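Local coordinates for protein-tyrosine-phosphatase (Shewanella sp., PDB 2Z72) that hydrolyses phosphotyrosine in proteins as a cold-active phosphatase, probably through the two zinc ions held in its calcineurin-like phosphoesterase fold, at residues W25-N29 with R30-T34; R217-T220 with L221-N225. All coordinates share one frame; numbering follows the deposited sequence. Where two conformers were deposited one is given.

Contact 1: W25-N29 with R30-T34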
ATOM      1  N   TRP A  25      -9.951 -21.158   2.521  1.00 11.55           N
ATOM      2  CA  TRP A  25      -8.744 -21.517   1.808  1.00 10.61           C
ATOM      3  C   TRP A  25      -9.130 -22.161   0.507  1.00 10.63           C
ATOM      4  O   TRP A  25     -10.008 -23.058   0.481  1.00 12.68           O
ATOM      5  CB  TRP A  25      -7.898 -22.510   2.583  1.00 11.47           C
ATOM      6  CG  TRP A  25      -7.627 -22.155   4.003  1.00 11.05           C
ATOM      7  CD1 TRP A  25      -8.466 -22.361   5.066  1.00 11.25           C
ATOM      8  CD2 TRP A  25      -6.479 -21.545   4.578  1.00 11.10           C
ATOM      9  NE1 TRP A  25      -7.927 -21.925   6.213  1.00 12.06           N
ATOM     10  CE2 TRP A  25      -6.686 -21.412   5.978  1.00 10.89           C
ATOM     11  CE3 TRP A  25      -5.260 -21.094   4.052  1.00 11.36           C
ATOM     12  CZ2 TRP A  25      -5.722 -20.844   6.820  1.00 12.08           C
ATOM     13  CZ3 TRP A  25      -4.312 -20.539   4.903  1.00 11.88           C
ATOM     14  CH2 TRP A  25      -4.544 -20.411   6.296  1.00 11.94           C
ATOM     15  N   ILE A  26      -8.497 -21.743  -0.590  1.00  9.91           N
ATOM     16  CA  ILE A  26      -8.592 -22.471  -1.852  1.00 11.23           C
ATOM     17  C   ILE A  26      -7.390 -23.393  -1.949  1.00 12.27           C
ATOM     18  O   ILE A  26      -6.261 -22.930  -1.996  1.00 13.01           O
ATOM     19  CB  ILE A  26      -8.624 -21.532  -3.067  0.65 12.45           C
ATOM     20  CG1 ILE A  26      -9.669 -20.473  -2.928  0.65 11.85           C
ATOM     21  CG2 ILE A  26      -8.831 -22.354  -4.337  0.65 14.80           C
ATOM     22  CD1 ILE A  26     -11.057 -20.962  -2.530  0.65 15.64           C
ATOM     23  N   CYS A  27      -7.656 -24.701  -1.890  1.00 15.37           N
ATOM     24  CA  CYS A  27      -6.598 -25.711  -1.892  1.00 16.91           C
ATOM     25  C   CYS A  27      -6.866 -26.669  -3.045  1.00 16.59           C
ATOM     26  O   CYS A  27      -7.831 -27.436  -2.996  1.00 15.87           O
ATOM     27  CB  CYS A  27      -6.587 -26.442  -0.552  1.00 17.98           C
ATOM     28  SG  CYS A  27      -6.549 -25.393   0.886  1.00 23.00           S
ATOM     29  N   ASP A  28      -6.090 -26.625  -4.108  1.00 20.45           N
ATOM     30  CA  ASP A  28      -6.282 -27.513  -5.274  1.00 20.95           C
ATOM     31  C   ASP A  28      -7.673 -27.338  -5.830  1.00 19.56           C
ATOM     32  O   ASP A  28      -8.337 -28.358  -6.146  1.00 21.47           O
ATOM     33  CB  ASP A  28      -6.044 -28.954  -4.887  1.00 20.95           C
ATOM     34  CG  ASP A  28      -5.570 -29.884  -5.987  1.00 23.35           C
ATOM     35  OD1 ASP A  28      -5.183 -29.492  -7.100  1.00 26.71           O
ATOM     36  OD2 ASP A  28      -5.600 -31.081  -5.630  1.00 31.34           O
ATOM     37  N   ASN A  29      -8.120 -26.137  -6.028  1.00 17.42           N
ATOM     38  CA  ASN A  29      -9.398 -25.790  -6.629  1.00 17.95           C
ATOM     39  C   ASN A  29     -10.613 -26.292  -5.833  1.00 16.33           C
ATOM     40  O   ASN A  29     -11.713 -26.389  -6.376  1.00 20.78           O
ATOM     41  CB  ASN A  29      -9.582 -26.182  -8.090  1.00 21.10           C
ATOM     42  CG  ASN A  29      -8.985 -25.165  -9.058  1.00 22.91           C
ATOM     43  OD1 ASN A  29      -8.360 -24.186  -8.626  1.00 22.68           O
ATOM     44  ND2 ASN A  29      -9.118 -25.404 -10.360  1.00 27.57           N
ATOM     45  N   ARG A  30     -10.439 -26.488  -4.535  1.00 14.97           N
ATOM     46  CA  ARG A  30     -11.534 -26.861  -3.689  1.00 14.50           C
ATOM     47  C   ARG A  30     -11.456 -25.944  -2.450  1.00 13.21           C
ATOM     48  O   ARG A  30     -10.391 -25.446  -2.075  1.00 14.95           O
ATOM     49  CB  ARG A  30     -11.431 -28.326  -3.262  1.00 17.28           C
ATOM     50  CG  ARG A  30     -11.586 -29.320  -4.388  1.00 23.92           C
ATOM     51  CD  ARG A  30     -13.019 -29.727  -4.763  1.00 28.87           C
ATOM     52  NE  ARG A  30     -13.693 -28.662  -5.522  1.00 34.13           N
ATOM     53  CZ  ARG A  30     -13.754 -28.366  -6.797  1.00 44.62           C
ATOM     54  NH1 ARG A  30     -14.478 -27.305  -7.182  1.00 62.95           N
ATOM     55  NH2 ARG A  30     -13.062 -29.162  -7.626  1.00 49.69           N
ATOM     56  N   LEU A  31     -12.581 -25.716  -1.800  1.00 12.41           N
ATOM     57  CA  LEU A  31     -12.632 -24.880  -0.613  1.00 11.93           C
ATOM     58  C   LEU A  31     -12.441 -25.687   0.642  1.00 10.95           C
ATOM     59  O   LEU A  31     -13.110 -26.684   0.855  1.00 11.71           O
ATOM     60  CB  LEU A  31     -13.995 -24.189  -0.593  1.00 12.38           C
ATOM     61  CG  LEU A  31     -14.240 -23.219   0.571  1.00 11.68           C
ATOM     62  CD1 LEU A  31     -13.200 -22.097   0.606  1.00 16.63           C
ATOM     63  CD2 LEU A  31     -15.652 -22.661   0.520  1.00 13.74           C
ATOM     64  N   LYS A  32     -11.607 -25.169   1.513  1.00 11.55           N
ATOM     65  CA  LYS A  32     -11.479 -25.620   2.884  1.00 10.71           C
ATOM     66  C   LYS A  32     -11.816 -24.450   3.797  1.00 10.97           C
ATOM     67  O   LYS A  32     -11.388 -23.335   3.552  1.00 14.39           O
ATOM     68  CB  LYS A  32     -10.136 -26.234   3.201  0.67 12.02           C
ATOM     69  CG  LYS A  32      -9.775 -27.566   2.514  0.67 15.64           C
ATOM     70  CD  LYS A  32      -8.533 -28.224   3.101  0.67 16.11           C
ATOM     71  CE  LYS A  32      -8.108 -29.595   2.572  0.67 19.15           C
ATOM     72  NZ  LYS A  32      -7.050 -30.258   3.418  0.67 22.07           N
ATOM     73  N   THR A  33     -12.593 -24.697   4.830  1.00  9.02           N
ATOM     74  CA  THR A  33     -12.998 -23.672   5.788  1.00  8.88           C
ATOM     75  C   THR A  33     -12.584 -24.130   7.142  1.00  9.18           C
ATOM     76  O   THR A  33     -12.897 -25.237   7.576  1.00  9.89           O
ATOM     77  CB  THR A  33     -14.531 -23.501   5.740  1.00  9.39           C
ATOM     78  OG1 THR A  33     -14.882 -23.211   4.389  1.00  9.64           O
ATOM     79  CG2 THR A  33     -14.968 -22.409   6.685  1.00 10.43           C
ATOM     80  N   THR A  34     -11.845 -23.272   7.891  1.00 10.09           N
ATOM     81  CA  THR A  34     -11.350 -23.584   9.190  1.00 10.02           C
ATOM     82  C   THR A  34     -11.810 -22.524  10.211  1.00 10.82           C
ATOM     83  O   THR A  34     -12.057 -21.380   9.887  1.00 14.15           O
ATOM     84  CB  THR A  34      -9.833 -23.717   9.243  1.00 11.07           C
ATOM     85  OG1 THR A  34      -9.242 -22.448   8.875  1.00 11.73           O
ATOM     86  CG2 THR A  34      -9.348 -24.799   8.276  1.00 12.47           C
TER

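Contact 2: R217-T220 with L221-N225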
ATOM      1  N   ARG A 217      -9.775  23.671  -2.546  1.00 17.40           N
ATOM      2  CA  ARG A 217     -10.761  23.059  -1.664  1.00 17.47           C
ATOM      3  C   ARG A 217     -10.409  23.144  -0.178  1.00 17.18           C
ATOM      4  O   ARG A 217     -11.207  22.710   0.625  1.00 20.65           O
ATOM      5  CB  ARG A 217     -10.962  21.590  -2.053  1.00 19.18           C
ATOM      6  CG  ARG A 217     -11.654  21.504  -3.447  1.00 19.09           C
ATOM      7  CD  ARG A 217     -12.037  20.064  -3.713  1.00 21.23           C
ATOM      8  NE  ARG A 217     -12.711  20.013  -5.029  1.00 20.64           N
ATOM      9  CZ  ARG A 217     -14.000  20.243  -5.201  1.00 24.95           C
ATOM     10  NH1 ARG A 217     -14.822  20.527  -4.206  1.00 32.58           N
ATOM     11  NH2 ARG A 217     -14.494  20.183  -6.430  1.00 31.59           N
ATOM     12  N   GLU A 218      -9.251  23.726   0.153  1.00 17.30           N
ATOM     13  CA  GLU A 218      -8.858  23.993   1.511  1.00 17.94           C
ATOM     14  C   GLU A 218      -8.878  22.674   2.282  1.00 16.54           C
ATOM     15  O   GLU A 218      -9.272  22.632   3.444  1.00 19.93           O
ATOM     16  CB  GLU A 218      -9.812  24.982   2.178  0.51 22.20           C
ATOM     17  CG  GLU A 218      -9.934  26.310   1.441  0.51 25.64           C
ATOM     18  CD  GLU A 218     -10.730  27.359   2.200  0.51 27.48           C
ATOM     19  OE1 GLU A 218     -10.372  28.564   2.101  0.51 33.65           O
ATOM     20  OE2 GLU A 218     -11.718  27.020   2.891  0.51 39.80           O
ATOM     21  N   LEU A 219      -8.406  21.597   1.669  1.00 16.15           N
ATOM     22  CA  LEU A 219      -8.351  20.312   2.359  1.00 14.44           C
ATOM     23  C   LEU A 219      -7.206  20.255   3.341  1.00 13.32           C
ATOM     24  O   LEU A 219      -6.251  21.025   3.352  1.00 15.12           O
ATOM     25  CB  LEU A 219      -8.227  19.175   1.329  1.00 15.32           C
ATOM     26  CG  LEU A 219      -9.551  18.725   0.727  1.00 15.27           C
ATOM     27  CD1 LEU A 219      -9.379  18.100  -0.629  1.00 16.42           C
ATOM     28  CD2 LEU A 219     -10.234  17.771   1.710  1.00 17.73           C
ATOM     29  N   THR A 220      -7.315  19.320   4.283  1.00 13.26           N
ATOM     30  CA  THR A 220      -6.281  18.952   5.223  1.00 12.59           C
ATOM     31  C   THR A 220      -6.075  17.434   5.164  1.00 10.71           C
ATOM     32  O   THR A 220      -6.993  16.706   4.752  1.00 11.12           O
ATOM     33  CB  THR A 220      -6.598  19.350   6.671  1.00 14.35           C
ATOM     34  OG1 THR A 220      -7.698  18.555   7.077  1.00 14.00           O
ATOM     35  CG2 THR A 220      -6.911  20.844   6.775  1.00 18.57           C
ATOM     36  N   LEU A 221      -4.908  16.998   5.596  1.00 10.98           N
ATOM     37  CA  LEU A 221      -4.634  15.562   5.676  1.00  9.84           C
ATOM     38  C   LEU A 221      -5.722  14.861   6.491  1.00  9.63           C
ATOM     39  O   LEU A 221      -6.261  13.836   6.071  1.00  9.89           O
ATOM     40  CB  LEU A 221      -3.265  15.288   6.214  1.00 10.02           C
ATOM     41  CG  LEU A 221      -2.157  14.967   5.180  1.00 12.54           C
ATOM     42  CD1 LEU A 221      -2.053  16.012   4.126  1.00 13.60           C
ATOM     43  CD2 LEU A 221      -0.858  14.665   5.901  1.00 13.20           C
ATOM     44  N   ASP A 222      -6.066  15.388   7.687  1.00 11.66           N
ATOM     45  CA  ASP A 222      -6.977  14.653   8.529  1.00 12.30           C
ATOM     46  C   ASP A 222      -8.361  14.565   7.908  1.00 11.44           C
ATOM     47  O   ASP A 222      -9.009  13.530   7.973  1.00 11.78           O
ATOM     48  CB  ASP A 222      -7.062  15.243   9.933  1.00 16.41           C
ATOM     49  CG  ASP A 222      -7.925  14.393  10.834  1.00 20.90           C
ATOM     50  OD1 ASP A 222      -8.980  14.851  11.190  1.00 27.07           O
ATOM     51  OD2 ASP A 222      -7.638  13.217  11.152  1.00 23.72           O
ATOM     52  N   LYS A 223      -8.800  15.663   7.323  1.00 11.01           N
ATOM     53  CA  LYS A 223     -10.131  15.689   6.729  1.00 11.35           C
ATOM     54  C   LYS A 223     -10.210  14.687   5.577  1.00  9.54           C
ATOM     55  O   LYS A 223     -11.182  13.905   5.466  1.00 10.52           O
ATOM     56  CB  LYS A 223     -10.547  17.080   6.272  0.61 12.73           C
ATOM     57  CG  LYS A 223     -11.941  17.091   5.681  0.61 14.77           C
ATOM     58  CD  LYS A 223     -12.407  18.517   5.409  0.61 16.62           C
ATOM     59  CE  LYS A 223     -13.837  18.573   4.912  0.61 19.60           C
ATOM     60  NZ  LYS A 223     -14.346  19.865   4.442  0.61 31.29           N
ATOM     61  N   ALA A 224      -9.197  14.700   4.717  1.00 10.04           N
ATOM     62  CA  ALA A 224      -9.198  13.769   3.571  1.00  8.96           C
ATOM     63  C   ALA A 224      -9.098  12.337   4.019  1.00  8.19           C
ATOM     64  O   ALA A 224      -9.859  11.484   3.562  1.00  9.23           O
ATOM     65  CB  ALA A 224      -8.047  14.161   2.669  1.00 10.34           C
ATOM     66  N   ASN A 225      -8.175  12.026   4.923  1.00  8.53           N
ATOM     67  CA  ASN A 225      -7.984  10.643   5.359  1.00  8.30           C
ATOM     68  C   ASN A 225      -9.249  10.106   6.023  1.00  8.84           C
ATOM     69  O   ASN A 225      -9.585   8.926   5.834  1.00  8.96           O
ATOM     70  CB  ASN A 225      -6.776  10.512   6.286  1.00  8.32           C
ATOM     71  CG  ASN A 225      -5.488  10.596   5.546  1.00  8.18           C
ATOM     72  OD1 ASN A 225      -5.339  10.036   4.429  1.00  8.47           O
ATOM     73  ND2 ASN A 225      -4.487  11.296   6.065  1.00  9.05           N
TER
HETATM   74  O   HOH W   1     -11.717  22.053   4.648  1.00 38.25           O

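Contact 1: W25-N29 with R30-T34
Trp25 and Thr34 meet across the hairpin of strands 22-27 and 30-35 through a side-chain hydrogen bond, the indole NE1 giving its proton to Thr34 OG1 at 3.0 Å. The hydroxyl lies only 6° out of the ring plane and the N-H points at it nearly straight, at 169°. A chi1 of 62° sets OG1 between the backbone N and carbonyl carbon of Thr34 and brings it to the indole edge. Lys32 O borders the same edge, 3.4 Å from Trp25 CD1, while accepting from Trp25 N; Lys32 N returns a bond to Trp25 O. A type I' turn from Cys27 to Arg30 closes the hairpin; Asp28 and Asn29 suit its central positions because both tolerate left-handed backbone angles better than most non-glycine residues. Arg30, bent at chi2 and chi3, lays one guanidinium face over Asn29 O, CZ 2.9 Å from that oxygen. On the sheet face away from Trp25 and Lys32, Ile26 CD1 touches Leu31 CD1 at 4.0 Å, and Ile26 continues onto Ile168 and Leu172 of helix 166-172. Cys27 is disulfide-bonded to Cys47. Tryptophan suits its buried place because the one polar atom of its side chain, NE1, has a partner, and the bond probably restrains the ring's rotation.

Contact 2: R217-T220 with L221-N225
A threonine N-cap begins helix 221-231, two residues after Glu218, whose positive phi marks the Schellman motif that closes helix 212-216. Thr220 OG1 accepts from Lys223 N at 3.1 Å, with an N-H...O angle of 158°, and so serves a first-turn amide, as an N-cap does. With chi1 at 67° the hydroxyl, and not the methyl, is turned to Lys223 N; threonine suits the site because its short side chain can reach forward to the amide three residues on. Its carbonyl joins in, Thr220 O receiving Ala224 N at 3.0 Å and 169°, the first bond of the regular helical pattern. Lys223 CB packs 3.3 Å from Thr220 OG1, the two side chains crossing at about a right angle. From there the lysine runs out fully extended, and a water that donates to Glu218 O weakly accepts from Lys223 NZ. The small methyl of Ala224 lets Leu219 come close, Leu219 CD2 lying 4.3 Å from Ala224 CB. Both residues also meet Trp214 of helix 212-216, while Leu219 reaches Leu244 and Phe247 of helix 243-249. Leu221 packs on Trp214 and on Ile197 and Lys199, so the first turn of helix 221-231 touches both helix 212-216 and strand 197-200.

Overall arrangement
Both contacts are local, made within one continuous run of chain where it changes direction, and both are partly buried. They stand on opposite sides of the chain's centre, their centres about 42 Å apart, and share no helix or strand. Contact 1 belongs to a three-stranded antiparallel sheet near the N-terminus and lies farther out, about 27 Å from the chain centre against about 20 Å; contact 2 lies within the calcineurin-like phosphoesterase region. In each a threonine hydroxyl accepts an N-H, but from an indole across strands in contact 1 and from a backbone amide in contact 2. The hairpin is tied covalently by the Cys27-Cys47 disulfide, whereas the helix start is held by noncovalent capping and apolar contacts.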